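Local structure of aromatic-amino-acid transaminase TyrB (4WD2) at residues K71-Y82 against S292-A303; G101-S112 against R262-A273. The protein probably catalyses the pyridoxal-phosphate-dependent transfer of amino groups between aromatic amino acids and 2-oxo acids, as a class I/II aminotransferase. One frame throughout, in Å; residues are numbered along the deposited sequence. Where two conformers were deposited one is given.

Contact 1 of 2, residues K71-Y82 against S292-A303; sequences KPYLPMVGLAAY and SNPQTYGAKVVA
Tyr82 brings the CD2-CE2 side of its ring up to helix 297-307: CE2 lies 3.6 Å from Val302 CG1, approached obliquely, while Ala299 O sits near the ring plane at the edge. With CG anti to the backbone N (chi1 178°), the ring points across the helix and carries its hydroxyl to Gly264 O. Small Ala299 and Ala303 let the aromatic residue come close. Leu79 crosses the aliphatic chain of Lys300 at about a right angle, CD2 to CD 3.8 Å, so the lysine contributes its methylenes there. Leu74 CD1 rests on Gln295 O at 3.6 Å. The amide of Asn293 meets the edge of the Tyr73 ring, OD1 3.3 Å from CD1, with the two planes 68° apart. Water knits the polar groups together: one molecule accepts from Leu74 N and donates to Asn293 OD1 and Pro294 O, and another donates to Pro72 O and Thr296 OG1, which also bonds Gly260 O of the second subunit. Pro294 CG packs 3.5 Å from Gly78 CA, where a side chain would crowd the proline. Tyr73 OH bonds the pyridoxal-phosphate lysine of the second subunit, an arrangement characteristic of the shared active sites of dimeric class I aminotransferases.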
loop_
_atom_site.group_PDB
_atom_site.type_symbol
_atom_site.label_atom_id
_atom_site.label_comp_id
_atom_site.label_asym_id
_atom_site.label_seq_id
_atom_site.Cartn_x
_atom_site.Cartn_y
_atom_site.Cartn_z
ATOM N N LYS A 71 10.025 -4.366 -14.418
ATOM C CA LYS A 71 8.883 -4.215 -13.526
ATOM C C LYS A 71 8.244 -2.836 -13.677
ATOM O O LYS A 71 8.474 -1.949 -12.858
ATOM C CB LYS A 71 9.307 -4.459 -12.073
ATOM C CG LYS A 71 9.776 -5.886 -11.799
ATOM C CD LYS A 71 8.612 -6.877 -11.889
ATOM C CE LYS A 71 9.091 -8.309 -12.127
ATOM N NZ LYS A 71 7.954 -9.280 -12.162
ATOM N N PRO A 72 7.439 -2.653 -14.737
ATOM C CA PRO A 72 6.733 -1.384 -14.930
ATOM C C PRO A 72 5.575 -1.216 -13.954
ATOM O O PRO A 72 5.172 -2.184 -13.298
ATOM C CB PRO A 72 6.218 -1.489 -16.369
ATOM C CG PRO A 72 6.010 -2.956 -16.561
ATOM C CD PRO A 72 7.155 -3.606 -15.824
ATOM N N TYR A 73 5.059 0.006 -13.857
ATOM C CA TYR A 73 3.880 0.265 -13.044
ATOM C C TYR A 73 2.718 -0.586 -13.525
ATOM O O TYR A 73 2.478 -0.701 -14.732
ATOM C CB TYR A 73 3.473 1.745 -13.097
ATOM C CG TYR A 73 4.421 2.722 -12.437
ATOM C CD1 TYR A 73 4.560 2.761 -11.058
ATOM C CD2 TYR A 73 5.142 3.641 -13.195
ATOM C CE1 TYR A 73 5.408 3.659 -10.452
ATOM C CE2 TYR A 73 5.994 4.551 -12.593
ATOM C CZ TYR A 73 6.123 4.550 -11.222
ATOM O OH TYR A 73 6.959 5.442 -10.612
ATOM N N LEU A 74 2.010 -1.184 -12.577
ATOM C CA LEU A 74 0.736 -1.833 -12.847
ATOM C C LEU A 74 -0.337 -0.757 -12.970
ATOM O O LEU A 74 -0.109 0.382 -12.557
ATOM C CB LEU A 74 0.381 -2.826 -11.730
ATOM C CG LEU A 74 1.273 -4.051 -11.484
ATOM C CD1 LEU A 74 0.694 -4.920 -10.373
ATOM C CD2 LEU A 74 1.446 -4.866 -12.754
ATOM N N PRO A 75 -1.509 -1.108 -13.541
ATOM C CA PRO A 75 -2.673 -0.215 -13.485
ATOM C C PRO A 75 -3.067 0.092 -12.041
ATOM O O PRO A 75 -2.739 -0.691 -11.156
ATOM C CB PRO A 75 -3.773 -1.023 -14.179
ATOM C CG PRO A 75 -3.053 -1.983 -15.049
ATOM C CD PRO A 75 -1.790 -2.326 -14.327
ATOM N N MET A 76 -3.761 1.200 -11.811
ATOM C CA MET A 76 -4.248 1.535 -10.469
ATOM C C MET A 76 -5.012 0.376 -9.831
ATOM O O MET A 76 -4.878 0.120 -8.638
ATOM C CB MET A 76 -5.140 2.783 -10.516
ATOM C CG MET A 76 -4.374 4.077 -10.792
ATOM S SD MET A 76 -5.441 5.533 -10.921
ATOM C CE MET A 76 -6.250 5.207 -12.485
ATOM N N VAL A 77 -5.795 -0.339 -10.636
ATOM C CA VAL A 77 -6.597 -1.453 -10.126
ATOM C C VAL A 77 -5.797 -2.747 -10.034
ATOM O O VAL A 77 -6.312 -3.767 -9.603
ATOM C CB VAL A 77 -7.843 -1.699 -11.003
ATOM C CG1 VAL A 77 -8.781 -0.513 -10.918
ATOM C CG2 VAL A 77 -7.433 -1.964 -12.444
ATOM N N GLY A 78 -4.534 -2.705 -10.442
ATOM C CA GLY A 78 -3.684 -3.881 -10.378
ATOM C C GLY A 78 -3.720 -4.765 -11.608
ATOM O O GLY A 78 -4.259 -4.398 -12.655
ATOM N N LEU A 79 -3.134 -5.948 -11.464
ATOM C CA LEU A 79 -2.998 -6.915 -12.550
ATOM C C LEU A 79 -4.347 -7.483 -13.003
ATOM O O LEU A 79 -5.120 -7.987 -12.185
ATOM C CB LEU A 79 -2.069 -8.047 -12.100
ATOM C CG LEU A 79 -1.352 -8.903 -13.141
ATOM C CD1 LEU A 79 -0.383 -8.049 -13.942
ATOM C CD2 LEU A 79 -0.621 -10.062 -12.456
ATOM N N ALA A 80 -4.614 -7.418 -14.307
ATOM C CA ALA A 80 -5.895 -7.847 -14.862
ATOM C C ALA A 80 -6.180 -9.319 -14.600
ATOM O O ALA A 80 -7.306 -9.685 -14.261
ATOM C CB ALA A 80 -5.944 -7.564 -16.360
ATOM N N ALA A 81 -5.164 -10.161 -14.773
ATOM C CA ALA A 81 -5.303 -11.596 -14.552
ATOM C C ALA A 81 -5.594 -11.903 -13.084
ATOM O O ALA A 81 -6.402 -12.783 -12.778
ATOM C CB ALA A 81 -4.050 -12.329 -15.013
ATOM N N TYR A 82 -4.943 -11.172 -12.183
ATOM C CA TYR A 82 -5.196 -11.293 -10.744
ATOM C C TYR A 82 -6.647 -10.946 -10.395
ATOM O O TYR A 82 -7.332 -11.723 -9.725
ATOM C CB TYR A 82 -4.236 -10.387 -9.966
ATOM C CG TYR A 82 -4.388 -10.356 -8.451
ATOM C CD1 TYR A 82 -5.291 -9.492 -7.833
ATOM C CD2 TYR A 82 -3.582 -11.145 -7.637
ATOM C CE1 TYR A 82 -5.406 -9.440 -6.449
ATOM C CE2 TYR A 82 -3.688 -11.097 -6.257
ATOM C CZ TYR A 82 -4.597 -10.242 -5.668
ATOM O OH TYR A 82 -4.694 -10.197 -4.296
ATOM N N SER A 292 -0.918 5.085 -5.447
ATOM C CA SER A 292 -0.810 5.180 -6.921
ATOM C C SER A 292 -1.151 3.896 -7.668
ATOM O O SER A 292 -1.927 3.924 -8.622
ATOM C CB SER A 292 0.591 5.631 -7.360
ATOM O OG SER A 292 0.776 7.020 -7.181
ATOM N N ASN A 293 -0.540 2.789 -7.261
ATOM C CA ASN A 293 -0.768 1.490 -7.896
ATOM C C ASN A 293 -0.115 0.395 -7.052
ATOM O O ASN A 293 0.842 0.674 -6.329
ATOM C CB ASN A 293 -0.234 1.480 -9.335
ATOM C CG ASN A 293 1.117 2.148 -9.468
ATOM O OD1 ASN A 293 2.151 1.560 -9.141
ATOM N ND2 ASN A 293 1.120 3.377 -9.977
ATOM N N PRO A 294 -0.641 -0.846 -7.121
ATOM C CA PRO A 294 -0.189 -1.910 -6.213
ATOM C C PRO A 294 1.045 -2.652 -6.717
ATOM O O PRO A 294 1.473 -2.405 -7.845
ATOM C CB PRO A 294 -1.393 -2.842 -6.163
ATOM C CG PRO A 294 -1.952 -2.742 -7.553
ATOM C CD PRO A 294 -1.737 -1.312 -7.992
ATOM N N GLN A 295 1.586 -3.559 -5.902
ATOM C CA GLN A 295 2.852 -4.220 -6.211
ATOM C C GLN A 295 2.670 -5.499 -7.018
ATOM O O GLN A 295 1.574 -6.063 -7.107
ATOM C CB GLN A 295 3.639 -4.520 -4.926
ATOM C CG GLN A 295 3.222 -5.783 -4.171
ATOM C CD GLN A 295 1.930 -5.618 -3.373
ATOM O OE1 GLN A 295 1.090 -4.775 -3.676
ATOM N NE2 GLN A 295 1.774 -6.430 -2.341
ATOM N N THR A 296 3.772 -5.953 -7.597
ATOM C CA THR A 296 3.730 -6.962 -8.643
ATOM C C THR A 296 3.979 -8.375 -8.129
ATOM O O THR A 296 3.291 -9.312 -8.517
ATOM C CB THR A 296 4.766 -6.632 -9.738
ATOM O OG1 THR A 296 4.420 -5.391 -10.365
ATOM C CG2 THR A 296 4.826 -7.725 -10.789
ATOM N N TYR A 297 4.965 -8.524 -7.255
ATOM C CA TYR A 297 5.451 -9.851 -6.902
ATOM C C TYR A 297 4.352 -10.776 -6.361
ATOM O O TYR A 297 4.038 -11.791 -6.982
ATOM C CB TYR A 297 6.589 -9.750 -5.889
ATOM C CG TYR A 297 7.213 -11.093 -5.625
ATOM C CD1 TYR A 297 6.959 -11.776 -4.448
ATOM C CD2 TYR A 297 8.028 -11.695 -6.576
ATOM C CE1 TYR A 297 7.516 -13.014 -4.210
ATOM C CE2 TYR A 297 8.588 -12.940 -6.350
ATOM C CZ TYR A 297 8.332 -13.592 -5.162
ATOM O OH TYR A 297 8.888 -14.834 -4.926
ATOM N N GLY A 298 3.771 -10.424 -5.216
ATOM C CA GLY A 298 2.714 -11.223 -4.613
ATOM C C GLY A 298 1.512 -11.508 -5.512
ATOM O O GLY A 298 0.949 -12.610 -5.487
ATOM N N ALA A 299 1.109 -10.523 -6.306
ATOM C CA ALA A 299 -0.023 -10.703 -7.213
ATOM C C ALA A 299 0.294 -11.686 -8.352
ATOM O O ALA A 299 -0.570 -12.454 -8.775
ATOM C CB ALA A 299 -0.463 -9.362 -7.780
ATOM N N LYS A 300 1.527 -11.656 -8.851
ATOM C CA LYS A 300 1.972 -12.624 -9.849
ATOM C C LYS A 300 1.920 -14.038 -9.294
ATOM O O LYS A 300 1.502 -14.959 -9.988
ATOM C CB LYS A 300 3.394 -12.313 -10.328
ATOM C CG LYS A 300 3.507 -11.143 -11.296
ATOM C CD LYS A 300 2.865 -11.434 -12.650
ATOM C CE LYS A 300 3.393 -10.482 -13.719
ATOM N NZ LYS A 300 2.602 -10.528 -14.989
ATOM N N VAL A 301 2.349 -14.206 -8.044
ATOM C CA VAL A 301 2.331 -15.515 -7.391
ATOM C C VAL A 301 0.903 -16.021 -7.255
ATOM O O VAL A 301 0.596 -17.154 -7.638
ATOM C CB VAL A 301 2.989 -15.479 -5.985
ATOM C CG1 VAL A 301 2.739 -16.787 -5.246
ATOM C CG2 VAL A 301 4.482 -15.208 -6.092
ATOM N N VAL A 302 0.032 -15.180 -6.708
ATOM C CA VAL A 302 -1.362 -15.550 -6.522
ATOM C C VAL A 302 -2.044 -15.842 -7.860
ATOM O O VAL A 302 -2.739 -16.850 -7.997
ATOM C CB VAL A 302 -2.137 -14.448 -5.766
ATOM C CG1 VAL A 302 -3.640 -14.689 -5.853
ATOM C CG2 VAL A 302 -1.675 -14.380 -4.309
ATOM N N ALA A 303 -1.841 -14.972 -8.846
ATOM C CA ALA A 303 -2.438 -15.176 -10.165
ATOM C C ALA A 303 -1.933 -16.468 -10.821
ATOM O O ALA A 303 -2.693 -17.172 -11.487
ATOM C CB ALA A 303 -2.162 -13.983 -11.066
HETATM O O HOH W 1 5.557 -4.760 -13.014
HETATM O O HOH W 2 2.870 -0.802 -9.926
#

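Contact 2 of 2, residues G101-S112 against R262-A273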
loop_
_atom_site.group_PDB
_atom_site.type_symbol
_atom_site.label_atom_id
_atom_site.label_comp_id
_atom_site.label_asym_id
_atom_site.label_seq_id
_atom_site.Cartn_x
_atom_site.Cartn_y
_atom_site.Cartn_z
ATOM N N GLY A 101 -21.346 -8.533 -15.537
ATOM C CA GLY A 101 -20.441 -7.410 -15.361
ATOM C C GLY A 101 -20.824 -6.430 -14.262
ATOM O O GLY A 101 -20.474 -5.245 -14.331
ATOM N N ARG A 102 -21.530 -6.924 -13.248
ATOM C CA ARG A 102 -22.006 -6.085 -12.151
ATOM C C ARG A 102 -21.016 -5.952 -11.000
ATOM O O ARG A 102 -21.331 -5.330 -9.988
ATOM C CB ARG A 102 -23.319 -6.635 -11.598
ATOM C CG ARG A 102 -24.508 -6.483 -12.518
ATOM C CD ARG A 102 -25.799 -6.832 -11.790
ATOM N NE ARG A 102 -25.962 -8.272 -11.578
ATOM C CZ ARG A 102 -26.713 -9.059 -12.347
ATOM N NH1 ARG A 102 -27.370 -8.544 -13.381
ATOM N NH2 ARG A 102 -26.811 -10.360 -12.084
ATOM N N ILE A 103 -19.831 -6.541 -11.142
ATOM C CA ILE A 103 -18.842 -6.531 -10.062
ATOM C C ILE A 103 -17.568 -5.782 -10.435
ATOM O O ILE A 103 -16.875 -6.167 -11.368
ATOM C CB ILE A 103 -18.433 -7.960 -9.648
ATOM C CG1 ILE A 103 -19.651 -8.819 -9.321
ATOM C CG2 ILE A 103 -17.495 -7.922 -8.447
ATOM C CD1 ILE A 103 -19.283 -10.267 -9.064
ATOM N N ALA A 104 -17.259 -4.716 -9.705
ATOM C CA ALA A 104 -15.974 -4.044 -9.860
ATOM C C ALA A 104 -14.957 -4.661 -8.905
ATOM O O ALA A 104 -15.143 -4.605 -7.693
ATOM C CB ALA A 104 -16.110 -2.534 -9.604
ATOM N N THR A 105 -13.895 -5.251 -9.452
ATOM C CA THR A 105 -12.839 -5.864 -8.640
ATOM C C THR A 105 -11.454 -5.263 -8.912
ATOM O O THR A 105 -11.060 -5.075 -10.069
ATOM C CB THR A 105 -12.762 -7.387 -8.878
ATOM O OG1 THR A 105 -13.995 -7.996 -8.486
ATOM C CG2 THR A 105 -11.622 -8.008 -8.072
ATOM N N LEU A 106 -10.726 -4.954 -7.842
ATOM C CA LEU A 106 -9.336 -4.526 -7.963
ATOM C C LEU A 106 -8.429 -5.207 -6.941
ATOM O O LEU A 106 -8.877 -5.678 -5.890
ATOM C CB LEU A 106 -9.213 -3.004 -7.818
ATOM C CG LEU A 106 -9.451 -2.402 -6.431
ATOM C CD1 LEU A 106 -8.596 -1.158 -6.239
ATOM C CD2 LEU A 106 -10.923 -2.073 -6.236
ATOM N N GLN A 107 -7.143 -5.240 -7.273
ATOM C CA GLN A 107 -6.095 -5.750 -6.405
ATOM C C GLN A 107 -5.809 -4.764 -5.279
ATOM O O GLN A 107 -5.758 -3.557 -5.501
ATOM C CB GLN A 107 -4.831 -6.011 -7.223
ATOM C CG GLN A 107 -3.601 -6.392 -6.428
ATOM C CD GLN A 107 -2.348 -6.338 -7.280
ATOM O OE1 GLN A 107 -2.419 -6.429 -8.505
ATOM N NE2 GLN A 107 -1.193 -6.176 -6.636
ATOM N N THR A 108 -5.636 -5.278 -4.065
ATOM C CA THR A 108 -5.417 -4.418 -2.902
ATOM C C THR A 108 -4.249 -4.898 -2.048
ATOM O O THR A 108 -3.743 -6.013 -2.224
ATOM C CB THR A 108 -6.676 -4.334 -2.000
ATOM O OG1 THR A 108 -6.943 -5.619 -1.427
ATOM C CG2 THR A 108 -7.893 -3.866 -2.800
ATOM N N LEU A 109 -3.832 -4.040 -1.121
ATOM C CA LEU A 109 -2.763 -4.377 -0.196
ATOM C C LEU A 109 -3.314 -5.160 0.993
ATOM O O LEU A 109 -3.582 -4.600 2.059
ATOM C CB LEU A 109 -2.054 -3.107 0.254
ATOM C CG LEU A 109 -1.379 -2.433 -0.938
ATOM C CD1 LEU A 109 -1.285 -0.948 -0.721
ATOM C CD2 LEU A 109 -0.008 -3.047 -1.160
ATOM N N GLY A 110 -3.487 -6.461 0.794
ATOM C CA GLY A 110 -4.085 -7.320 1.797
ATOM C C GLY A 110 -5.562 -7.019 1.946
ATOM O O GLY A 110 -6.137 -6.249 1.181
ATOM N N GLY A 111 -6.189 -7.644 2.929
ATOM C CA GLY A 111 -7.572 -7.339 3.242
ATOM C C GLY A 111 -7.694 -5.944 3.836
ATOM O O GLY A 111 -8.716 -5.279 3.659
ATOM N N SER A 112 -6.653 -5.506 4.540
ATOM C CA SER A 112 -6.620 -4.166 5.126
ATOM C C SER A 112 -6.747 -3.102 4.055
ATOM O O SER A 112 -7.531 -2.157 4.190
ATOM C CB SER A 112 -5.318 -3.930 5.904
ATOM O OG SER A 112 -5.154 -4.845 6.969
ATOM N N ARG A 262 1.393 -8.840 1.320
ATOM C CA ARG A 262 0.254 -7.918 1.238
ATOM C C ARG A 262 -0.591 -8.062 -0.029
ATOM O O ARG A 262 -0.543 -7.216 -0.931
ATOM C CB ARG A 262 0.747 -6.469 1.363
ATOM C CG ARG A 262 1.732 -6.235 2.511
ATOM C CD ARG A 262 1.212 -6.740 3.846
ATOM N NE ARG A 262 -0.031 -6.086 4.247
ATOM C CZ ARG A 262 -1.112 -6.734 4.671
ATOM N NH1 ARG A 262 -2.205 -6.058 5.011
ATOM N NH2 ARG A 262 -1.100 -8.058 4.750
ATOM N N VAL A 263 -1.369 -9.136 -0.088
ATOM C CA VAL A 263 -2.216 -9.393 -1.238
ATOM C C VAL A 263 -3.660 -9.658 -0.821
ATOM O O VAL A 263 -3.933 -10.445 0.086
ATOM C CB VAL A 263 -1.688 -10.578 -2.068
ATOM C CG1 VAL A 263 -0.587 -10.103 -3.003
ATOM C CG2 VAL A 263 -1.176 -11.678 -1.157
ATOM N N GLY A 264 -4.574 -8.964 -1.489
ATOM C CA GLY A 264 -5.990 -9.091 -1.223
ATOM C C GLY A 264 -6.797 -8.549 -2.380
ATOM O O GLY A 264 -6.234 -8.160 -3.408
ATOM N N GLY A 265 -8.119 -8.530 -2.227
ATOM C CA GLY A 265 -8.977 -7.941 -3.236
ATOM C C GLY A 265 -10.097 -7.110 -2.642
ATOM O O GLY A 265 -10.492 -7.299 -1.489
ATOM N N LEU A 266 -10.598 -6.171 -3.434
ATOM C CA LEU A 266 -11.820 -5.459 -3.099
ATOM C C LEU A 266 -12.796 -5.619 -4.252
ATOM O O LEU A 266 -12.463 -5.328 -5.399
ATOM C CB LEU A 266 -11.553 -3.975 -2.825
ATOM C CG LEU A 266 -12.802 -3.121 -2.573
ATOM C CD1 LEU A 266 -13.578 -3.604 -1.352
ATOM C CD2 LEU A 266 -12.437 -1.637 -2.433
ATOM N N SER A 267 -14.000 -6.091 -3.946
ATOM C CA SER A 267 -15.046 -6.198 -4.951
ATOM C C SER A 267 -16.279 -5.436 -4.510
ATOM O O SER A 267 -16.683 -5.502 -3.344
ATOM C CB SER A 267 -15.408 -7.660 -5.215
ATOM O OG SER A 267 -14.330 -8.356 -5.807
ATOM N N VAL A 268 -16.881 -4.718 -5.451
ATOM C CA VAL A 268 -18.145 -4.044 -5.191
ATOM C C VAL A 268 -19.192 -4.528 -6.196
ATOM O O VAL A 268 -18.962 -4.492 -7.408
ATOM C CB VAL A 268 -17.989 -2.511 -5.258
ATOM C CG1 VAL A 268 -19.296 -1.822 -4.888
ATOM C CG2 VAL A 268 -16.871 -2.057 -4.332
ATOM N N VAL A 269 -20.325 -5.002 -5.680
ATOM C CA VAL A 269 -21.418 -5.501 -6.509
ATOM C C VAL A 269 -22.425 -4.391 -6.751
ATOM O O VAL A 269 -22.988 -3.848 -5.801
ATOM C CB VAL A 269 -22.127 -6.689 -5.847
ATOM C CG1 VAL A 269 -23.209 -7.249 -6.764
ATOM C CG2 VAL A 269 -21.124 -7.766 -5.462
ATOM N N CYS A 270 -22.661 -4.059 -8.018
ATOM C CA CYS A 270 -23.456 -2.880 -8.368
ATOM C C CYS A 270 -24.726 -3.238 -9.139
ATOM O O CYS A 270 -24.899 -4.381 -9.560
ATOM C CB CYS A 270 -22.610 -1.901 -9.188
ATOM S SG CYS A 270 -21.033 -1.479 -8.415
ATOM N N GLU A 271 -25.607 -2.255 -9.330
ATOM C CA GLU A 271 -26.922 -2.515 -9.910
ATOM C C GLU A 271 -26.862 -2.910 -11.391
ATOM O O GLU A 271 -27.732 -3.642 -11.870
ATOM C CB GLU A 271 -27.845 -1.301 -9.719
ATOM C CG GLU A 271 -27.282 0.030 -10.199
ATOM C CD GLU A 271 -26.581 0.825 -9.101
ATOM O OE1 GLU A 271 -25.859 0.222 -8.274
ATOM O OE2 GLU A 271 -26.756 2.062 -9.071
ATOM N N ASP A 272 -25.858 -2.427 -12.119
ATOM C CA ASP A 272 -25.617 -2.899 -13.489
ATOM C C ASP A 272 -24.159 -2.694 -13.898
ATOM O O ASP A 272 -23.364 -2.150 -13.130
ATOM C CB ASP A 272 -26.563 -2.215 -14.495
ATOM C CG ASP A 272 -26.442 -0.698 -14.504
ATOM O OD1 ASP A 272 -25.405 -0.158 -14.071
ATOM O OD2 ASP A 272 -27.396 -0.041 -14.973
ATOM N N ALA A 273 -23.809 -3.131 -15.104
ATOM C CA ALA A 273 -22.420 -3.065 -15.554
ATOM C C ALA A 273 -21.934 -1.624 -15.686
ATOM O O ALA A 273 -20.768 -1.331 -15.428
ATOM C CB ALA A 273 -22.255 -3.796 -16.864
#
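The guanidinium of Arg262 has Gly110 CA and Leu109 C over one face, and Ser112 at its edge, where OG is 3.7 Å from NH1. The chain reaches this place by bending at chi2 and chi3, which folds the group back beside the turn. Glycine suits position 110 because a CB there would run into NH1 and because its phi is positive. NH1 and Ser112 OG both bond OP3 of the cofactor-bearing Lys254, and Gly111 N bonds OP2; the arginine's positive charge would favour the phosphate. Arg262 NH2 also bonds Tyr259 O, and Ser112 OG bonds Ser292 of the second subunit.

Beyond this turn, strands 103-108 and 264-269 pair antiparallel. Leu106 and Leu266 form a hydrogen-bonded pair with both links at 3.0 Å, Leu106 N to Leu266 O and Leu266 N to Leu106 O. Their side chains lie side by side on the face that also carries Ala104 and Val268, and helix 273-288 covers Leu106. On the other face Thr105 OG1 donates to Ser267 OG at 2.7 Å; the paired hydroxyls are linked to each other and, through Thr105 and Gln87, to helix 80-91. Near the cofactor end, Thr108 turns OG1 between its own N and carbonyl carbon (chi1 66°) and donates to Gly110 O, bracing the turn, while CG2 packs 3.7 Å from Leu266 CB. Gly264 lies against this turn, where a CB would clash with Gly110 O. At the far end Cys270 N bonds Arg102 O at 2.7 Å with a nearly straight N-H (166°), and Arg102 CD lies 3.4 Å from Cys270 O.

Strand 264-269, antiparallel to both neighbours in a mostly parallel sheet, and the glycine-rich turn from 103-108 into helix 110-125 around the phosphate are characteristic of the large domain of fold-type I pyridoxal-phosphate enzymes.

Overall arrangement
Contact 2 is the more deeply buried, a strand pair at the edge of the large-domain sheet, held by regular backbone bonds. Contact 1 is only partly buried and lies farther from the centre of the chain, joining loops and helix starts through apolar packing and bridging waters; both touch the second subunit. They meet directly: Gln107 NE2 reaches Gln295 O at 2.8 Å, and with the link from Tyr82 to Gly264 this fastens the loops of contact 1 to the strand pair of contact 2. Both also serve the active sites, contact 2 by supplying phosphate ligands within its own chain, contact 1 by reaching the cofactor of the partner subunit.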